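Local coordinates for hydrolase, haloacid dehalogenase-like family (Chlorobaculum tepidum, PDB 2HCF), which binds magnesium and is probably a hydrolase of the haloacid dehalogenase superfamily, its exact substrate not established, at residues L147-R159 and T179-A191. Sequence-based numbering, arbitrary orientation. Where two conformers were deposited one is given.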
loop_
_atom_site.group_PDB
_atom_site.type_symbol
_atom_site.label_atom_id
_atom_site.label_comp_id
_atom_site.label_asym_id
_atom_site.label_seq_id
_atom_site.Cartn_x
_atom_site.Cartn_y
_atom_site.Cartn_z
ATOM N N LEU A 147 -10.114 7.123 -4.030
ATOM C CA LEU A 147 -9.408 8.182 -3.316
ATOM C C LEU A 147 -9.399 7.894 -1.810
ATOM O O LEU A 147 -8.550 8.397 -1.098
ATOM C CB LEU A 147 -10.079 9.550 -3.570
ATOM C CG LEU A 147 -10.113 10.095 -5.011
ATOM C CD1 LEU A 147 -11.022 11.328 -5.077
ATOM C CD2 LEU A 147 -8.739 10.444 -5.538
ATOM N N ASP A 148 -10.352 7.078 -1.344
ATOM C CA ASP A 148 -10.501 6.742 0.074
ATOM C C ASP A 148 -10.079 5.298 0.335
ATOM O O ASP A 148 -10.637 4.363 -0.279
ATOM C CB ASP A 148 -11.955 6.910 0.456
ATOM C CG ASP A 148 -12.244 6.501 1.896
ATOM O OD1 ASP A 148 -11.305 6.088 2.615
ATOM O OD2 ASP A 148 -13.424 6.630 2.303
ATOM N N ARG A 149 -9.110 5.124 1.239
ATOM C CA ARG A 149 -8.476 3.802 1.493
ATOM C C ARG A 149 -9.532 2.799 1.943
ATOM O O ARG A 149 -9.414 1.603 1.728
ATOM C CB ARG A 149 -7.350 3.864 2.552
ATOM C CG ARG A 149 -6.415 2.639 2.484
ATOM C CD ARG A 149 -5.388 2.561 3.592
ATOM N NE ARG A 149 -4.515 1.454 3.264
ATOM C CZ ARG A 149 -3.339 1.595 2.699
ATOM N NH1 ARG A 149 -2.846 2.804 2.480
ATOM N NH2 ARG A 149 -2.625 0.522 2.393
ATOM N N ASN A 150 -10.579 3.318 2.570
ATOM C CA ASN A 150 -11.661 2.479 3.122
ATOM C C ASN A 150 -12.597 1.831 2.119
ATOM O O ASN A 150 -13.376 0.956 2.502
ATOM C CB ASN A 150 -12.462 3.277 4.142
ATOM C CG ASN A 150 -11.648 3.599 5.376
ATOM O OD1 ASN A 150 -10.615 2.971 5.642
ATOM N ND2 ASN A 150 -12.105 4.583 6.136
ATOM N N GLU A 151 -12.510 2.234 0.851
ATOM C CA GLU A 151 -13.169 1.519 -0.251
ATOM C C GLU A 151 -12.376 0.287 -0.723
ATOM O O GLU A 151 -12.966 -0.671 -1.230
ATOM C CB GLU A 151 -13.386 2.471 -1.432
ATOM C CG GLU A 151 -14.298 3.657 -1.082
ATOM C CD GLU A 151 -14.497 4.626 -2.242
ATOM O OE1 GLU A 151 -14.508 4.180 -3.431
ATOM O OE2 GLU A 151 -14.643 5.850 -1.956
ATOM N N LEU A 152 -11.056 0.300 -0.528
ATOM C CA LEU A 152 -10.170 -0.755 -1.059
ATOM C C LEU A 152 -10.374 -2.210 -0.576
ATOM O O LEU A 152 -10.277 -3.131 -1.381
ATOM C CB LEU A 152 -8.711 -0.356 -0.856
ATOM C CG LEU A 152 -8.137 0.841 -1.632
ATOM C CD1 LEU A 152 -6.621 0.717 -1.743
ATOM C CD2 LEU A 152 -8.770 1.030 -2.989
ATOM N N PRO A 153 -10.636 -2.434 0.726
ATOM C CA PRO A 153 -10.823 -3.805 1.216
ATOM C C PRO A 153 -11.974 -4.512 0.497
ATOM O O PRO A 153 -11.875 -5.665 0.174
ATOM C CB PRO A 153 -11.193 -3.608 2.691
ATOM C CG PRO A 153 -10.730 -2.283 3.022
ATOM C CD PRO A 153 -10.807 -1.453 1.803
ATOM N N HIS A 154 -13.072 -3.800 0.284
ATOM C CA HIS A 154 -14.220 -4.358 -0.410
ATOM C C HIS A 154 -13.851 -4.779 -1.806
ATOM O O HIS A 154 -14.130 -5.891 -2.206
ATOM C CB HIS A 154 -15.339 -3.352 -0.458
ATOM C CG HIS A 154 -15.789 -2.889 0.883
ATOM N ND1 HIS A 154 -16.499 -3.692 1.749
ATOM C CD2 HIS A 154 -15.645 -1.694 1.506
ATOM C CE1 HIS A 154 -16.779 -3.013 2.845
ATOM N NE2 HIS A 154 -16.286 -1.790 2.719
ATOM N N ILE A 155 -13.172 -3.892 -2.516
ATOM C CA ILE A 155 -12.716 -4.140 -3.875
ATOM C C ILE A 155 -11.766 -5.342 -3.950
ATOM O O ILE A 155 -11.939 -6.220 -4.788
ATOM C CB ILE A 155 -12.028 -2.869 -4.460
ATOM C CG1 ILE A 155 -13.065 -1.778 -4.706
ATOM C CG2 ILE A 155 -11.179 -3.201 -5.743
ATOM C CD1 ILE A 155 -12.474 -0.437 -5.112
ATOM N N ALA A 156 -10.763 -5.375 -3.071
ATOM C CA ALA A 156 -9.867 -6.524 -2.978
ATOM C C ALA A 156 -10.607 -7.801 -2.616
ATOM O O ALA A 156 -10.319 -8.821 -3.182
ATOM C CB ALA A 156 -8.761 -6.266 -1.980
ATOM N N LEU A 157 -11.554 -7.758 -1.673
ATOM C CA LEU A 157 -12.308 -8.974 -1.331
ATOM C C LEU A 157 -13.088 -9.538 -2.549
ATOM O O LEU A 157 -13.033 -10.739 -2.853
ATOM C CB LEU A 157 -13.244 -8.698 -0.156
ATOM C CG LEU A 157 -14.076 -9.896 0.283
ATOM C CD1 LEU A 157 -13.212 -11.085 0.655
ATOM C CD2 LEU A 157 -14.943 -9.476 1.440
ATOM N N GLU A 158 -13.768 -8.660 -3.278
ATOM C CA GLU A 158 -14.507 -9.055 -4.481
ATOM C C GLU A 158 -13.593 -9.680 -5.526
ATOM O O GLU A 158 -13.934 -10.711 -6.112
ATOM C CB GLU A 158 -15.227 -7.869 -5.065
ATOM C CG GLU A 158 -16.255 -8.211 -6.098
ATOM C CD GLU A 158 -17.086 -7.009 -6.466
ATOM O OE1 GLU A 158 -16.502 -6.035 -6.987
ATOM O OE2 GLU A 158 -18.316 -7.013 -6.170
ATOM N N ARG A 159 -12.451 -9.054 -5.753
ATOM C CA ARG A 159 -11.476 -9.577 -6.714
ATOM C C ARG A 159 -10.936 -10.935 -6.297
ATOM O O ARG A 159 -10.743 -11.814 -7.132
ATOM C CB ARG A 159 -10.324 -8.575 -6.926
ATOM C CG ARG A 159 -10.767 -7.345 -7.692
ATOM C CD ARG A 159 -9.642 -6.306 -7.884
ATOM N NE ARG A 159 -10.194 -5.138 -8.565
ATOM C CZ ARG A 159 -9.655 -3.927 -8.586
ATOM N NH1 ARG A 159 -8.481 -3.684 -8.005
ATOM N NH2 ARG A 159 -10.321 -2.947 -9.198
ATOM N N THR A 179 0.453 1.974 9.405
ATOM C CA THR A 179 -0.191 3.208 9.881
ATOM C C THR A 179 -1.594 2.981 10.381
ATOM O O THR A 179 -2.196 1.922 10.182
ATOM C CB THR A 179 -0.305 4.302 8.771
ATOM O OG1 THR A 179 -1.487 4.066 7.974
ATOM C CG2 THR A 179 0.945 4.306 7.890
ATOM N N GLU A 180 -2.145 4.022 11.011
ATOM C CA GLU A 180 -3.530 3.983 11.442
ATOM C C GLU A 180 -4.490 3.716 10.274
ATOM O O GLU A 180 -5.566 3.174 10.480
ATOM C CB GLU A 180 -3.921 5.293 12.116
ATOM C CG GLU A 180 -4.013 6.455 11.186
ATOM C CD GLU A 180 -4.398 7.749 11.894
ATOM O OE1 GLU A 180 -5.463 7.759 12.540
ATOM O OE2 GLU A 180 -3.634 8.741 11.805
ATOM N N HIS A 181 -4.094 4.090 9.054
ATOM C CA HIS A 181 -4.985 3.954 7.898
ATOM C C HIS A 181 -5.133 2.491 7.490
ATOM O O HIS A 181 -6.202 2.058 7.061
ATOM C CB HIS A 181 -4.481 4.808 6.745
ATOM C CG HIS A 181 -4.277 6.238 7.125
ATOM N ND1 HIS A 181 -5.289 7.007 7.671
ATOM C CD2 HIS A 181 -3.178 7.020 7.106
ATOM C CE1 HIS A 181 -4.825 8.217 7.922
ATOM N NE2 HIS A 181 -3.550 8.256 7.575
ATOM N N ASP A 182 -4.044 1.739 7.608
ATOM C CA ASP A 182 -4.070 0.313 7.411
ATOM C C ASP A 182 -4.996 -0.354 8.430
ATOM O O ASP A 182 -5.881 -1.135 8.074
ATOM C CB ASP A 182 -2.656 -0.237 7.505
ATOM C CG ASP A 182 -1.744 0.433 6.508
ATOM O OD1 ASP A 182 -1.806 0.049 5.340
ATOM O OD2 ASP A 182 -0.994 1.362 6.874
ATOM N N ILE A 183 -4.809 -0.011 9.681
ATOM C CA ILE A 183 -5.581 -0.639 10.715
ATOM C C ILE A 183 -7.063 -0.324 10.506
ATOM O O ILE A 183 -7.950 -1.172 10.714
ATOM C CB ILE A 183 -5.127 -0.145 12.125
ATOM C CG1 ILE A 183 -3.695 -0.599 12.411
ATOM C CG2 ILE A 183 -6.038 -0.716 13.195
ATOM C CD1 ILE A 183 -3.022 0.125 13.547
ATOM N N ARG A 184 -7.337 0.911 10.113
ATOM C CA ARG A 184 -8.708 1.410 10.030
ATOM C C ARG A 184 -9.409 0.771 8.839
ATOM O O ARG A 184 -10.553 0.391 8.906
ATOM C CB ARG A 184 -8.712 2.930 9.876
ATOM C CG ARG A 184 -10.057 3.499 9.403
ATOM C CD ARG A 184 -10.169 5.001 9.578
ATOM N NE ARG A 184 -9.418 5.438 10.745
ATOM C CZ ARG A 184 -8.302 6.165 10.708
ATOM N NH1 ARG A 184 -7.793 6.632 9.557
ATOM N NH2 ARG A 184 -7.702 6.440 11.847
ATOM N N CYS A 185 -8.698 0.619 7.733
ATOM C CA CYS A 185 -9.394 0.066 6.542
ATOM C C CYS A 185 -9.783 -1.418 6.743
ATOM O O CYS A 185 -10.771 -1.885 6.178
ATOM C CB CYS A 185 -8.637 0.341 5.256
ATOM S SG CYS A 185 -7.331 -0.761 4.921
ATOM N N ALA A 186 -9.053 -2.126 7.603
ATOM C CA ALA A 186 -9.368 -3.514 7.935
ATOM C C ALA A 186 -10.719 -3.657 8.625
ATOM O O ALA A 186 -11.400 -4.673 8.484
ATOM C CB ALA A 186 -8.283 -4.107 8.798
ATOM N N ARG A 187 -11.119 -2.639 9.372
ATOM C CA ARG A 187 -12.386 -2.675 10.085
ATOM C C ARG A 187 -13.574 -2.763 9.118
ATOM O O ARG A 187 -14.638 -3.264 9.485
ATOM C CB ARG A 187 -12.555 -1.435 10.970
ATOM C CG ARG A 187 -11.410 -1.178 11.984
ATOM C CD ARG A 187 -11.692 0.078 12.839
ATOM N NE ARG A 187 -10.492 0.501 13.588
ATOM C CZ ARG A 187 -10.135 1.767 13.841
ATOM N NH1 ARG A 187 -10.868 2.815 13.438
ATOM N NH2 ARG A 187 -9.030 1.986 14.539
ATOM N N GLU A 188 -13.381 -2.305 7.879
ATOM C CA GLU A 188 -14.410 -2.404 6.834
ATOM C C GLU A 188 -14.937 -3.820 6.639
ATOM O O GLU A 188 -16.115 -3.998 6.359
ATOM C CB GLU A 188 -13.869 -1.887 5.507
ATOM C CG GLU A 188 -13.634 -0.397 5.521
ATOM C CD GLU A 188 -14.937 0.377 5.627
ATOM O OE1 GLU A 188 -15.896 0.058 4.886
ATOM O OE2 GLU A 188 -15.020 1.311 6.449
ATOM N N LEU A 189 -14.072 -4.816 6.809
ATOM C CA LEU A 189 -14.468 -6.201 6.597
ATOM C C LEU A 189 -14.492 -7.003 7.883
ATOM O O LEU A 189 -14.632 -8.231 7.828
ATOM C CB LEU A 189 -13.466 -6.852 5.665
ATOM C CG LEU A 189 -13.244 -6.236 4.282
ATOM C CD1 LEU A 189 -12.216 -7.103 3.586
ATOM C CD2 LEU A 189 -14.538 -6.149 3.478
ATOM N N ASP A 190 -14.369 -6.307 9.021
ATOM C CA ASP A 190 -14.054 -6.930 10.318
ATOM C C ASP A 190 -12.876 -7.901 10.167
ATOM O O ASP A 190 -12.847 -8.979 10.767
ATOM C CB ASP A 190 -15.277 -7.635 10.919
ATOM C CG ASP A 190 -15.065 -8.058 12.383
ATOM O OD1 ASP A 190 -14.184 -7.488 13.058
ATOM O OD2 ASP A 190 -15.789 -8.960 12.860
ATOM N N ALA A 191 -11.885 -7.500 9.378
ATOM C CA ALA A 191 -10.742 -8.374 9.104
ATOM C C ALA A 191 -9.717 -8.329 10.233
ATOM O O ALA A 191 -9.806 -7.482 11.129
ATOM C CB ALA A 191 -10.102 -7.989 7.817
HETATM O O HOH W 1 -3.805 -1.325 4.421
HETATM O O HOH W 2 -8.147 3.985 6.076
#
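Arg149 reaches across helix 180-187, from beside Cys185 toward Asp182, and ends at the magnesium site. From CB, with CG anti to the backbone N (chi1 -162°), its chain runs out straight through CG to NE: CD passes 3.6 Å from His181 O and lies against His181 CB, and NE has Cys185 SG near the guanidinium plane, at its edge. Asp182 OD1 sits over one face of that group, 3.1 Å from Arg149 NH2, a salt bridge of charges alone, since no N-H points at the oxygen; a water accepts from NH2 and donates to OD1. In this Rossmann-like HAD fold, helices 152-164 and 180-187 precede and follow strand 173-177, at whose end the magnesium ligand Asp178 lies; Arg149, just ahead of helix 152-164 in sequence, pairs through NH2 with Asp10, a magnesium ligand of the DxD motif, and NH1 bonds to Gly47 O. Beside it, Asn150 OD1 rests 3.3 Å from Cys185 CA and accepts a hydrogen bond from a second water, which also donates to His181 O. Pro153 puts CG 3.2 Å from Cys185 O, while its CB packs on Leu189 CG. At the outer side, Glu188 bends at chi2 (-67°), its CG 3.3 Å from Asn150 O, and OE1 accepts from His154 NE2 at 2.9 Å through its anti lone pair, in the imidazole plane. Were Glu188 replaced by alanine, His154 NE2 would probably lose its acceptor and the ring would be freer to turn. At the ring's other nitrogen, Leu189 CD2 lies 3.6 Å from His154 ND1 and touches Leu157 CD2, the two leucine side chains lying alongside, pointed opposite ways.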